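Local coordinates for Melibiose/raffinose/stachyose-binding protein MelE (Bacillus subtilis subsp. subtilis str. 168, PDB 4R6H) that binds melibiose, raffinose and stachyose as the solute-binding component of the MelEDC-MsmX ABC transporter that imports these sugars, at residues I167-T172 and I265-Q270; S192-Y197 and E233-M238; Q196-F201 and G388-E393; A202-I207 and D300-G305; D247-K252 and L394-L399. All blocks are in the same frame, centred on the assembly; numbering follows the deposited sequence.

Contact 1. Residues I167-T172 and I265-Q270; sequences IKALRT and IAFTMQ
Helix 163-177, bearing Ala169 and Leu170, runs past the start of the extended run that bears Phe267, and the backbones are nearest where the CA of Leu170 is 8.2 Å from the CA of Ala266, where the strand bends sharply. Phe267 fills the space between them. With chi1 at -68° its ring carbon CG lies beside the backbone N and opposite the carbonyl carbon, and from there the ring extends to the helix. Leu170 does most of the touching: its CD2 branch comes within 3.6 Å of Phe267 CD2, and the two side chains cross obliquely. Ala169, one residue earlier, adds a looser contact, its CB being 4.4 Å from Phe267 CE2. A small residue suits that place because the broad ring spans the gap by itself. Phe166, one turn back in the helix, meets the same ring edge-to-face, while Leu170 also rests on Pro183 and Phe184 of the neighbouring strand 182-185. The helix is thereby laid against the mixed sheet in which strand 265-269 pairs with strands 141-148 and 182-185. All three touching residues are buried and meet through carbon alone, so shape and the exclusion of water, rather than any directional polar bond, hold this helix-sheet contact.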
# COMPACT_ATOMS: atom_id res chain seq x y z
N ILE A 167 -12.04 -13.27 -13.19
CA ILE A 167 -11.61 -13.78 -14.49
C ILE A 167 -12.83 -13.93 -15.44
O ILE A 167 -12.74 -13.57 -16.59
CB ILE A 167 -10.85 -15.10 -14.33
CG1 ILE A 167 -9.55 -14.85 -13.59
CG2 ILE A 167 -10.64 -15.76 -15.69
CD1 ILE A 167 -8.88 -16.13 -13.19
N LYS A 168 -13.95 -14.40 -14.89
CA LYS A 168 -15.18 -14.50 -15.70
C LYS A 168 -15.61 -13.11 -16.22
O LYS A 168 -15.91 -12.94 -17.42
CB LYS A 168 -16.28 -15.14 -14.90
CG LYS A 168 -17.56 -15.42 -15.69
CD LYS A 168 -18.45 -16.33 -14.84
CE LYS A 168 -19.89 -16.32 -15.28
NZ LYS A 168 -20.66 -17.17 -14.34
N ALA A 169 -15.53 -12.10 -15.35
CA ALA A 169 -15.82 -10.74 -15.82
C ALA A 169 -14.90 -10.29 -16.94
O ALA A 169 -15.31 -9.63 -17.88
CB ALA A 169 -15.75 -9.75 -14.66
N LEU A 170 -13.59 -10.58 -16.81
CA LEU A 170 -12.63 -10.23 -17.84
C LEU A 170 -13.00 -10.88 -19.16
O LEU A 170 -12.94 -10.26 -20.20
CB LEU A 170 -11.19 -10.64 -17.41
CG LEU A 170 -10.69 -9.97 -16.12
CD1 LEU A 170 -9.24 -10.38 -15.94
CD2 LEU A 170 -10.83 -8.45 -16.16
N ARG A 171 -13.35 -12.17 -19.09
CA ARG A 171 -13.78 -12.89 -20.30
C ARG A 171 -15.01 -12.24 -20.91
O ARG A 171 -15.10 -12.07 -22.13
CB ARG A 171 -14.04 -14.37 -19.97
CG ARG A 171 -12.76 -15.14 -19.74
CD ARG A 171 -12.90 -16.63 -20.09
NE ARG A 171 -14.13 -17.14 -19.53
CZ ARG A 171 -14.27 -17.53 -18.26
NH1 ARG A 171 -15.46 -17.94 -17.86
NH2 ARG A 171 -13.25 -17.55 -17.41
N THR A 172 -15.94 -11.82 -20.06
CA THR A 172 -17.15 -11.13 -20.56
C THR A 172 -16.83 -9.84 -21.28
O THR A 172 -17.36 -9.52 -22.35
CB THR A 172 -18.12 -10.82 -19.39
OG1 THR A 172 -18.57 -12.06 -18.83
CG2 THR A 172 -19.31 -9.97 -19.88
N ILE A 265 -10.25 0.85 -20.70
CA ILE A 265 -9.77 -0.09 -19.67
C ILE A 265 -10.88 -0.40 -18.70
O ILE A 265 -11.48 0.52 -18.15
CB ILE A 265 -8.58 0.51 -18.88
CG1 ILE A 265 -7.31 0.63 -19.74
CG2 ILE A 265 -8.25 -0.34 -17.65
CD1 ILE A 265 -6.22 1.46 -19.10
N ALA A 266 -11.17 -1.67 -18.45
CA ALA A 266 -12.19 -2.02 -17.44
C ALA A 266 -11.65 -2.05 -16.02
O ALA A 266 -12.20 -1.39 -15.15
CB ALA A 266 -12.87 -3.34 -17.78
N PHE A 267 -10.60 -2.82 -15.77
CA PHE A 267 -9.98 -2.97 -14.45
C PHE A 267 -8.49 -2.68 -14.51
O PHE A 267 -7.82 -2.94 -15.51
CB PHE A 267 -10.10 -4.39 -13.96
CG PHE A 267 -11.48 -4.84 -13.63
CD1 PHE A 267 -11.98 -4.70 -12.33
CD2 PHE A 267 -12.26 -5.53 -14.57
CE1 PHE A 267 -13.23 -5.20 -12.01
CE2 PHE A 267 -13.52 -6.01 -14.25
CZ PHE A 267 -14.01 -5.85 -12.97
N THR A 268 -7.96 -2.23 -13.38
CA THR A 268 -6.51 -2.15 -13.18
C THR A 268 -6.24 -2.23 -11.70
O THR A 268 -7.13 -2.00 -10.91
CB THR A 268 -5.89 -0.90 -13.86
OG1 THR A 268 -4.47 -1.06 -13.96
CG2 THR A 268 -6.20 0.39 -13.11
N MET A 269 -5.02 -2.59 -11.30
CA MET A 269 -4.69 -2.60 -9.88
C MET A 269 -4.68 -1.20 -9.34
O MET A 269 -4.37 -0.23 -10.04
CB MET A 269 -3.32 -3.22 -9.63
CG MET A 269 -3.10 -4.65 -10.10
SD MET A 269 -3.97 -6.02 -9.35
CE MET A 269 -3.52 -5.84 -7.60
N GLN A 270 -5.09 -1.08 -8.08
CA GLN A 270 -5.31 0.26 -7.56
C GLN A 270 -4.02 1.04 -7.42
O GLN A 270 -3.04 0.53 -6.87
CB GLN A 270 -5.96 0.11 -6.23
CG GLN A 270 -6.67 1.34 -5.80
CD GLN A 270 -7.46 1.00 -4.60
OE1 GLN A 270 -8.11 -0.06 -4.56
NE2 GLN A 270 -7.48 1.89 -3.64

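Contact 2. Residues S192-Y197 and E233-M238; sequences SSFAQY and EILKQM
Leu235 of helix 229-240 packs between Tyr197 and Phe194 of helix 192-206, the dense, buried part of the contact. Its CD1 lies over one face of the Tyr197 ring, its CB is 4.0 Å from Tyr197 CE2, and its other branch, CD2, reaches Phe194 CD1 at 4.0 Å. Trans about CA-CB (chi1 161°), the Tyr197 ring extends to the other helix, where OH sits 3.5 Å from both CB and CG2 of Ile234 and hydrogen-bonds to the carbonyl oxygen of Leu231. This is helix-on-helix packing inside the lobe built round the mixed sheet; the two axes pass 12.4 Å apart at 123°, a spacing that large side chains must bridge. A phenylalanine in place of Tyr197 would keep the ring for Leu235 but would probably leave the Leu231 carbonyl without its hydroxyl partner. Packing thins at Met238, buried but with its SD 4.8 Å from Tyr197 CE1. Glu233, Lys236 and Gln237, turned from Tyr197, are partly exposed; Lys236 NZ forms a salt bridge with Asp397.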
# COMPACT_ATOMS: atom_id res chain seq x y z
N SER A 192 7.23 -3.12 -11.15
CA SER A 192 6.44 -3.01 -9.92
C SER A 192 4.94 -3.26 -10.26
O SER A 192 4.14 -3.59 -9.36
CB SER A 192 6.65 -1.65 -9.23
OG SER A 192 5.97 -0.67 -9.95
N SER A 193 4.53 -3.08 -11.51
CA SER A 193 3.13 -3.36 -11.90
C SER A 193 2.79 -4.82 -11.65
O SER A 193 1.67 -5.16 -11.23
CB SER A 193 2.91 -2.99 -13.36
OG SER A 193 3.16 -1.58 -13.50
N PHE A 194 3.72 -5.71 -11.97
CA PHE A 194 3.47 -7.13 -11.70
C PHE A 194 3.69 -7.49 -10.25
O PHE A 194 3.00 -8.34 -9.68
CB PHE A 194 4.34 -8.01 -12.59
CG PHE A 194 4.08 -7.82 -14.05
CD1 PHE A 194 2.85 -8.20 -14.59
CD2 PHE A 194 5.03 -7.24 -14.90
CE1 PHE A 194 2.59 -8.03 -15.93
CE2 PHE A 194 4.77 -7.07 -16.24
CZ PHE A 194 3.55 -7.45 -16.76
N ALA A 195 4.65 -6.83 -9.60
CA ALA A 195 4.82 -7.05 -8.20
C ALA A 195 3.55 -6.76 -7.42
O ALA A 195 3.21 -7.45 -6.45
CB ALA A 195 6.01 -6.26 -7.63
N GLN A 196 2.87 -5.69 -7.79
CA GLN A 196 1.65 -5.31 -7.09
C GLN A 196 0.58 -6.43 -7.18
O GLN A 196 -0.14 -6.71 -6.21
CB GLN A 196 1.10 -3.99 -7.66
CG GLN A 196 -0.11 -3.52 -6.89
CD GLN A 196 -0.57 -2.11 -7.18
OE1 GLN A 196 0.08 -1.36 -7.89
NE2 GLN A 196 -1.69 -1.73 -6.56
N TYR A 197 0.48 -7.00 -8.38
CA TYR A 197 -0.44 -8.12 -8.60
C TYR A 197 -0.11 -9.29 -7.65
O TYR A 197 -0.98 -9.83 -6.94
CB TYR A 197 -0.40 -8.55 -10.09
CG TYR A 197 -0.94 -9.93 -10.32
CD1 TYR A 197 -2.32 -10.17 -10.40
CD2 TYR A 197 -0.08 -11.00 -10.39
CE1 TYR A 197 -2.81 -11.47 -10.55
CE2 TYR A 197 -0.55 -12.30 -10.52
CZ TYR A 197 -1.91 -12.52 -10.65
OH TYR A 197 -2.37 -13.82 -10.77
N GLU A 233 0.12 -19.00 -12.74
CA GLU A 233 -0.81 -19.64 -13.67
C GLU A 233 -1.94 -18.71 -14.07
O GLU A 233 -2.27 -18.59 -15.25
CB GLU A 233 -1.32 -20.96 -13.13
CG GLU A 233 -0.23 -22.02 -13.19
CD GLU A 233 -0.58 -23.23 -12.40
OE1 GLU A 233 -1.07 -23.09 -11.28
OE2 GLU A 233 -0.37 -24.32 -12.93
N ILE A 234 -2.51 -18.02 -13.08
CA ILE A 234 -3.58 -17.08 -13.37
C ILE A 234 -3.08 -15.96 -14.29
O ILE A 234 -3.71 -15.59 -15.28
CB ILE A 234 -4.15 -16.50 -12.07
CG1 ILE A 234 -4.93 -17.54 -11.26
CG2 ILE A 234 -5.07 -15.32 -12.45
CD1 ILE A 234 -6.10 -18.19 -12.01
N LEU A 235 -1.89 -15.43 -14.01
CA LEU A 235 -1.34 -14.35 -14.84
C LEU A 235 -1.10 -14.82 -16.28
O LEU A 235 -1.40 -14.14 -17.22
CB LEU A 235 -0.07 -13.77 -14.20
CG LEU A 235 0.49 -12.48 -14.82
CD1 LEU A 235 -0.58 -11.41 -14.88
CD2 LEU A 235 1.74 -12.02 -14.04
N LYS A 236 -0.61 -16.05 -16.42
CA LYS A 236 -0.37 -16.64 -17.72
C LYS A 236 -1.69 -16.91 -18.45
O LYS A 236 -1.73 -16.65 -19.65
CB LYS A 236 0.47 -17.92 -17.58
CG LYS A 236 0.92 -18.45 -18.96
CD LYS A 236 1.95 -17.50 -19.56
CE LYS A 236 2.49 -18.01 -20.89
NZ LYS A 236 3.52 -17.09 -21.41
N GLN A 237 -2.70 -17.38 -17.73
CA GLN A 237 -4.07 -17.48 -18.30
C GLN A 237 -4.56 -16.16 -18.84
O GLN A 237 -5.04 -16.04 -19.98
CB GLN A 237 -5.03 -17.98 -17.25
CG GLN A 237 -4.82 -19.41 -16.88
CD GLN A 237 -5.63 -19.79 -15.68
OE1 GLN A 237 -6.73 -19.23 -15.42
NE2 GLN A 237 -5.12 -20.75 -14.92
N MET A 238 -4.39 -15.11 -18.05
CA MET A 238 -4.85 -13.80 -18.50
C MET A 238 -4.11 -13.37 -19.74
O MET A 238 -4.68 -12.82 -20.65
CB MET A 238 -4.65 -12.77 -17.37
CG MET A 238 -5.50 -13.07 -16.16
SD MET A 238 -5.08 -11.98 -14.76
CE MET A 238 -6.43 -12.31 -13.65

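Contact 3. Residues Q196-F201 and G388-E393; sequences QYYDQF and GTVGQE
Tyr198 carries the apolar part of this contact, inserting its ring between helices 192-206 and 383-395. Chi1 of -79° sets CG opposite the carbonyl carbon and beside the backbone N, sending the ring to the second helix. There the CA of Gly391 lies at the ring's edge, near its plane, 3.7 Å from Tyr198 CE2; Val390 CG2 is 3.9 Å from the same Tyr198 CE2, and the tyrosine and valine side chains cross at about a right angle. Glycine is the fitting residue here: a beta carbon on it would point at the ring and lie about 3.2 Å from CE2, closer than a carbon-carbon contact allows.

Polar bonds lie to the sides. Tyr198 OH hydrogen-bonds with Ser232 OG of helix 229-240, a third helix. Internal to helix 192-206, on a side not facing helix 383-395, Gln196 NE2 donates to Gln200 OE1 at 2.9 Å with a nearly straight N-H...O angle of 174°, and also bonds to Gln270 O. Replacing Tyr198 with alanine is likely to open a gap beside Gly391 and Val390 and leave Ser232 OG without this partner. Carbon surfaces thus fit the helices together, while the hydroxyl's bond anchors the end of the ring.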
# COMPACT_ATOMS: atom_id res chain seq x y z
N GLN A 196 2.87 -5.69 -7.79
CA GLN A 196 1.65 -5.31 -7.09
C GLN A 196 0.58 -6.43 -7.18
O GLN A 196 -0.14 -6.71 -6.21
CB GLN A 196 1.10 -3.99 -7.66
CG GLN A 196 -0.11 -3.52 -6.89
CD GLN A 196 -0.57 -2.11 -7.18
OE1 GLN A 196 0.08 -1.36 -7.89
NE2 GLN A 196 -1.69 -1.73 -6.56
N TYR A 197 0.48 -7.00 -8.38
CA TYR A 197 -0.44 -8.12 -8.60
C TYR A 197 -0.11 -9.29 -7.65
O TYR A 197 -0.98 -9.83 -6.94
CB TYR A 197 -0.40 -8.55 -10.09
CG TYR A 197 -0.94 -9.93 -10.32
CD1 TYR A 197 -2.32 -10.17 -10.40
CD2 TYR A 197 -0.08 -11.00 -10.39
CE1 TYR A 197 -2.81 -11.47 -10.55
CE2 TYR A 197 -0.55 -12.30 -10.52
CZ TYR A 197 -1.91 -12.52 -10.65
OH TYR A 197 -2.37 -13.82 -10.77
N TYR A 198 1.14 -9.72 -7.70
CA TYR A 198 1.55 -10.83 -6.86
C TYR A 198 1.36 -10.53 -5.38
O TYR A 198 0.87 -11.37 -4.62
CB TYR A 198 2.98 -11.22 -7.12
CG TYR A 198 3.26 -12.06 -8.35
CD1 TYR A 198 2.75 -13.35 -8.49
CD2 TYR A 198 4.15 -11.63 -9.33
CE1 TYR A 198 3.06 -14.15 -9.59
CE2 TYR A 198 4.47 -12.42 -10.41
CZ TYR A 198 3.95 -13.69 -10.52
OH TYR A 198 4.30 -14.44 -11.63
N ASP A 199 1.81 -9.35 -4.96
CA ASP A 199 1.78 -8.99 -3.55
C ASP A 199 0.35 -8.93 -3.02
O ASP A 199 0.05 -9.51 -1.94
CB ASP A 199 2.52 -7.63 -3.37
CG ASP A 199 3.08 -7.42 -1.99
OD1 ASP A 199 3.24 -8.36 -1.22
OD2 ASP A 199 3.47 -6.29 -1.72
N GLN A 200 -0.55 -8.26 -3.72
CA GLN A 200 -1.91 -8.14 -3.25
C GLN A 200 -2.59 -9.50 -3.19
O GLN A 200 -3.23 -9.81 -2.21
CB GLN A 200 -2.78 -7.18 -4.07
CG GLN A 200 -2.57 -5.73 -3.79
CD GLN A 200 -3.51 -4.79 -4.54
OE1 GLN A 200 -3.06 -3.77 -5.03
NE2 GLN A 200 -4.81 -5.05 -4.48
N PHE A 201 -2.46 -10.29 -4.27
CA PHE A 201 -3.21 -11.56 -4.31
C PHE A 201 -2.58 -12.65 -3.44
O PHE A 201 -3.23 -13.63 -3.11
CB PHE A 201 -3.48 -12.02 -5.74
CG PHE A 201 -4.62 -11.30 -6.41
CD1 PHE A 201 -5.95 -11.51 -6.02
CD2 PHE A 201 -4.37 -10.41 -7.43
CE1 PHE A 201 -6.97 -10.85 -6.68
CE2 PHE A 201 -5.39 -9.78 -8.11
CZ PHE A 201 -6.72 -9.99 -7.71
N GLY A 388 8.41 -8.51 -8.99
CA GLY A 388 8.28 -7.72 -10.20
C GLY A 388 9.02 -8.35 -11.37
O GLY A 388 8.45 -8.49 -12.47
N THR A 389 10.26 -8.76 -11.10
CA THR A 389 11.15 -9.46 -12.04
C THR A 389 10.45 -10.66 -12.67
O THR A 389 10.36 -10.77 -13.89
CB THR A 389 12.46 -9.98 -11.35
OG1 THR A 389 13.35 -8.90 -11.08
CG2 THR A 389 13.16 -11.01 -12.17
N VAL A 390 9.96 -11.55 -11.83
CA VAL A 390 9.42 -12.80 -12.36
C VAL A 390 8.15 -12.55 -13.16
O VAL A 390 7.87 -13.20 -14.17
CB VAL A 390 9.24 -13.91 -11.30
CG1 VAL A 390 10.59 -14.25 -10.65
CG2 VAL A 390 8.16 -13.58 -10.26
N GLY A 391 7.35 -11.58 -12.70
CA GLY A 391 6.16 -11.25 -13.44
C GLY A 391 6.46 -10.67 -14.80
O GLY A 391 5.82 -11.00 -15.79
N GLN A 392 7.49 -9.81 -14.87
CA GLN A 392 7.87 -9.24 -16.14
C GLN A 392 8.44 -10.32 -17.07
O GLN A 392 8.15 -10.34 -18.28
CB GLN A 392 8.90 -8.14 -15.89
CG GLN A 392 8.88 -7.06 -16.91
CD GLN A 392 9.76 -5.91 -16.49
OE1 GLN A 392 10.93 -6.12 -16.07
NE2 GLN A 392 9.24 -4.70 -16.57
N GLU A 393 9.21 -11.25 -16.51
CA GLU A 393 9.72 -12.35 -17.30
C GLU A 393 8.62 -13.31 -17.79
O GLU A 393 8.69 -13.87 -18.89
CB GLU A 393 10.83 -13.09 -16.53
CG GLU A 393 12.10 -12.28 -16.43
CD GLU A 393 13.29 -13.13 -16.06
OE1 GLU A 393 13.37 -13.49 -14.89
OE2 GLU A 393 14.14 -13.39 -16.94

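Contact 4. Residues A202-I207 and D300-G305; sequences ATPLLI and DPIWIG
The helix carrying Thr203 and Pro204 lies against the extended chain of Ile302 and Ile304, their backbones nearest at Pro204 and Ile302, whose CA atoms are 7.4 Å apart; the CA atoms of Thr203 and Ile304 are 8.0 Å apart. Proline has no N-H to give to the preceding turn, and helix 192-206 is kinked at that point. Thr203 and Ile304 reach for each other tip to tip: the isoleucine's CD1 is 3.6 Å from both CB and CG2 of the threonine. In Ile304, chi1 and chi2, both -56°, together bring CD1 to the threonine. Next to this pair Ile302 CG2 lies 4.2 Å from Pro204 CD and 4.3 Å from Thr203 CG2.

Ile302 and Ile304, two residues apart, both direct their side chains to the helix, as alternation along an extended chain allows. The intervening Trp303 is engaged with Lys142 in a cation-pi contact and with the Tyr362 ring edge-to-face. Strand 303-306 belongs to the mixed sheet, lying antiparallel to strand 141-148 and parallel to strand 370-372, so the contact sets the end of a long helix on one face of that sheet. Phe374, from helix 374-378, adds further cover to Thr203.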
# COMPACT_ATOMS: atom_id res chain seq x y z
N ALA A 202 -1.32 -12.48 -3.05
CA ALA A 202 -0.71 -13.42 -2.10
C ALA A 202 -1.45 -13.46 -0.77
O ALA A 202 -1.51 -14.49 -0.11
CB ALA A 202 0.74 -13.04 -1.84
N THR A 203 -2.06 -12.34 -0.36
CA THR A 203 -2.84 -12.30 0.88
C THR A 203 -4.09 -13.21 0.88
O THR A 203 -4.16 -14.11 1.76
CB THR A 203 -3.12 -10.82 1.28
OG1 THR A 203 -1.89 -10.19 1.70
CG2 THR A 203 -4.13 -10.69 2.39
N PRO A 204 -5.01 -13.08 -0.09
CA PRO A 204 -6.13 -14.05 -0.10
C PRO A 204 -5.62 -15.46 -0.36
O PRO A 204 -6.24 -16.43 0.14
CB PRO A 204 -7.01 -13.58 -1.24
CG PRO A 204 -6.22 -12.59 -2.04
CD PRO A 204 -5.23 -11.99 -1.07
N LEU A 205 -4.51 -15.64 -1.07
CA LEU A 205 -4.06 -17.01 -1.36
C LEU A 205 -3.51 -17.69 -0.12
O LEU A 205 -3.85 -18.85 0.13
CB LEU A 205 -3.00 -17.01 -2.44
CG LEU A 205 -2.40 -18.38 -2.84
CD1 LEU A 205 -3.44 -19.20 -3.52
CD2 LEU A 205 -1.22 -18.15 -3.73
N LEU A 206 -2.73 -16.97 0.67
CA LEU A 206 -1.87 -17.58 1.66
C LEU A 206 -2.10 -17.16 3.11
O LEU A 206 -1.54 -17.77 4.00
CB LEU A 206 -0.37 -17.37 1.31
CG LEU A 206 0.09 -17.79 -0.07
CD1 LEU A 206 1.48 -17.30 -0.39
CD2 LEU A 206 0.04 -19.31 -0.17
N ILE A 207 -2.88 -16.10 3.32
CA ILE A 207 -3.00 -15.46 4.62
C ILE A 207 -4.39 -15.44 5.22
O ILE A 207 -4.56 -15.85 6.37
CB ILE A 207 -2.46 -14.01 4.58
CG1 ILE A 207 -1.02 -13.96 4.04
CG2 ILE A 207 -2.55 -13.36 5.94
CD1 ILE A 207 -0.00 -14.81 4.78
N ASP A 300 -13.70 -13.99 2.46
CA ASP A 300 -14.17 -12.66 2.10
C ASP A 300 -13.09 -11.90 1.33
O ASP A 300 -11.88 -12.10 1.57
CB ASP A 300 -14.50 -11.87 3.38
CG ASP A 300 -15.70 -12.43 4.16
OD1 ASP A 300 -16.58 -13.03 3.54
OD2 ASP A 300 -15.77 -12.20 5.38
N PRO A 301 -13.53 -10.98 0.47
CA PRO A 301 -12.60 -10.00 -0.12
C PRO A 301 -11.92 -9.18 0.98
O PRO A 301 -12.41 -9.11 2.12
CB PRO A 301 -13.49 -9.13 -1.00
CG PRO A 301 -14.74 -9.95 -1.23
CD PRO A 301 -14.90 -10.83 -0.05
N ILE A 302 -10.82 -8.56 0.63
CA ILE A 302 -9.94 -7.95 1.62
C ILE A 302 -9.35 -6.66 1.05
O ILE A 302 -8.98 -6.60 -0.13
CB ILE A 302 -8.83 -9.00 2.04
CG1 ILE A 302 -8.05 -8.58 3.26
CG2 ILE A 302 -7.89 -9.32 0.88
CD1 ILE A 302 -8.83 -8.62 4.52
N TRP A 303 -9.26 -5.62 1.90
CA TRP A 303 -8.43 -4.45 1.56
C TRP A 303 -6.98 -4.69 1.96
O TRP A 303 -6.71 -5.17 3.06
CB TRP A 303 -8.92 -3.21 2.29
CG TRP A 303 -10.25 -2.63 1.86
CD1 TRP A 303 -11.33 -2.45 2.64
CD2 TRP A 303 -10.59 -2.09 0.58
NE1 TRP A 303 -12.34 -1.89 1.95
CE2 TRP A 303 -11.92 -1.64 0.67
CE3 TRP A 303 -9.92 -1.98 -0.64
CZ2 TRP A 303 -12.59 -1.09 -0.41
CZ3 TRP A 303 -10.56 -1.40 -1.71
CH2 TRP A 303 -11.89 -0.98 -1.61
N ILE A 304 -6.05 -4.31 1.10
CA ILE A 304 -4.61 -4.50 1.36
C ILE A 304 -3.96 -3.19 1.65
O ILE A 304 -4.14 -2.20 0.90
CB ILE A 304 -3.89 -5.14 0.17
CG1 ILE A 304 -4.52 -6.50 -0.24
CG2 ILE A 304 -2.42 -5.29 0.45
CD1 ILE A 304 -4.57 -7.50 0.87
N GLY A 305 -3.15 -3.15 2.68
CA GLY A 305 -2.38 -1.93 2.96
C GLY A 305 -2.11 -1.75 4.42
O GLY A 305 -1.17 -2.35 4.98

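Contact 5. Residues D247-K252 and L394-L399; sequences DAVTAK and LAADIL
Ala395, at the end of helix 383-395, is the first residue of its segment to touch the loop after helix 229-240, where it meets Val249. The valine's CG2 branch does the work: it lies 3.8 Å from Ala395 CB and 3.6 Å from Ala395 O. Chi1 of 156° puts CG1 opposite the backbone N, leaving CG2 beside that N and opposite the carbonyl carbon, from where it meets the helix end. At Ala396 the same methyl reaches CB at 3.9 Å, and the two CA atoms, of Val249 and Ala396, are 6.2 Å apart. Two small alanines let a single branched side chain come this close to the backbone; Val249 and both alanines are partly exposed.

Asp397 comes next, leaving helical angles with a phi of 67°. Its N donates back to Leu394 O at 2.9 Å. Its carboxylate oxygen OD1 faces helix 229-240, forming a salt bridge with Lys236 NZ and a hydrogen bond with Gln239 NE2, which would help hold the turn against that helix. Ile398 N lies 2.8 Å from Glu393 O, probably a hydrogen bond. Leu399 then packs on Ile404 of helix 401-420. The positive phi and bonds back into the final turn make this a Schellman motif ending a helix.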
# COMPACT_ATOMS: atom_id res chain seq x y z
N ASP A 247 0.11 -5.25 -25.16
CA ASP A 247 1.35 -4.52 -25.00
C ASP A 247 1.83 -4.42 -23.56
O ASP A 247 2.58 -3.53 -23.24
CB ASP A 247 1.26 -3.12 -25.63
CG ASP A 247 0.34 -2.16 -24.84
OD1 ASP A 247 -0.52 -2.65 -24.09
OD2 ASP A 247 0.52 -0.92 -24.99
N ALA A 248 1.39 -5.33 -22.69
CA ALA A 248 1.74 -5.25 -21.26
C ALA A 248 3.22 -5.08 -21.01
O ALA A 248 3.61 -4.20 -20.22
CB ALA A 248 1.20 -6.43 -20.48
N VAL A 249 4.07 -5.83 -21.72
CA VAL A 249 5.52 -5.70 -21.56
C VAL A 249 6.09 -4.30 -21.85
O VAL A 249 7.11 -3.93 -21.29
CB VAL A 249 6.25 -6.79 -22.44
CG1 VAL A 249 7.68 -6.40 -22.80
CG2 VAL A 249 6.24 -8.12 -21.72
N THR A 250 5.45 -3.52 -22.71
CA THR A 250 5.94 -2.19 -23.05
C THR A 250 5.07 -1.03 -22.55
O THR A 250 5.44 0.13 -22.69
CB THR A 250 6.09 -2.00 -24.58
OG1 THR A 250 4.89 -2.39 -25.23
CG2 THR A 250 7.22 -2.85 -25.13
N ALA A 251 3.93 -1.33 -21.91
CA ALA A 251 3.03 -0.25 -21.49
C ALA A 251 3.56 0.46 -20.27
O ALA A 251 4.07 -0.14 -19.33
CB ALA A 251 1.67 -0.82 -21.20
N LYS A 252 3.44 1.79 -20.29
CA LYS A 252 4.01 2.65 -19.31
C LYS A 252 2.96 3.26 -18.38
O LYS A 252 1.81 3.49 -18.76
CB LYS A 252 4.82 3.73 -20.01
CG LYS A 252 6.03 3.10 -20.69
CD LYS A 252 6.96 4.15 -21.24
CE LYS A 252 8.10 3.47 -22.00
NZ LYS A 252 8.84 4.44 -22.83
N LEU A 394 7.58 -13.49 -16.98
CA LEU A 394 6.43 -14.27 -17.39
C LEU A 394 5.76 -13.55 -18.56
O LEU A 394 5.52 -14.15 -19.62
CB LEU A 394 5.45 -14.42 -16.22
CG LEU A 394 4.18 -15.23 -16.53
CD1 LEU A 394 3.58 -15.61 -15.19
CD2 LEU A 394 3.10 -14.48 -17.33
N ALA A 395 5.51 -12.25 -18.42
CA ALA A 395 4.77 -11.53 -19.46
C ALA A 395 5.54 -11.49 -20.76
O ALA A 395 4.95 -11.44 -21.86
CB ALA A 395 4.44 -10.10 -19.01
N ALA A 396 6.87 -11.50 -20.65
CA ALA A 396 7.74 -11.49 -21.81
C ALA A 396 8.02 -12.91 -22.36
O ALA A 396 8.79 -13.05 -23.29
CB ALA A 396 9.04 -10.78 -21.47
N ASP A 397 7.40 -13.94 -21.81
CA ASP A 397 7.53 -15.32 -22.28
C ASP A 397 8.93 -15.89 -22.08
O ASP A 397 9.33 -16.87 -22.75
CB ASP A 397 7.07 -15.49 -23.75
CG ASP A 397 5.59 -15.17 -23.95
OD1 ASP A 397 4.83 -15.18 -22.97
OD2 ASP A 397 5.20 -14.92 -25.11
N ILE A 398 9.65 -15.33 -21.12
CA ILE A 398 11.00 -15.81 -20.77
C ILE A 398 10.94 -16.97 -19.75
O ILE A 398 11.72 -17.93 -19.86
CB ILE A 398 11.88 -14.67 -20.23
CG1 ILE A 398 12.09 -13.60 -21.31
CG2 ILE A 398 13.23 -15.20 -19.74
CD1 ILE A 398 12.58 -12.28 -20.77
N LEU A 399 10.03 -16.89 -18.76
CA LEU A 399 9.89 -17.90 -17.72
C LEU A 399 8.45 -18.42 -17.71
O LEU A 399 7.51 -17.63 -17.85
CB LEU A 399 10.16 -17.33 -16.34
CG LEU A 399 11.60 -16.97 -16.04
CD1 LEU A 399 11.73 -16.57 -14.57
CD2 LEU A 399 12.55 -18.10 -16.40

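How the contacts relate
Contacts 1 to 4 are buried, whereas contact 5 lies at the surface. Helix 192-206 is common to three: contact 2 pairs it with helix 229-240, contact 3 with helix 383-395, and contact 4 with the mixed sheet. Contact 1 reaches the same sheet from helix 163-177, and Ile167 CD1 packs 3.7 Å from Ile234 CD1, joining it to contact 2. Helix 383-395 serves contacts 3 and 5, and Phe194 CZ lies 3.6 Å from Ala395 CB, linking contact 5 to contact 2. Aromatic rings carry contacts 1 to 3, two isoleucines meet a threonine and a proline in contact 4, and a valine meets two alanines at the partly exposed contact 5.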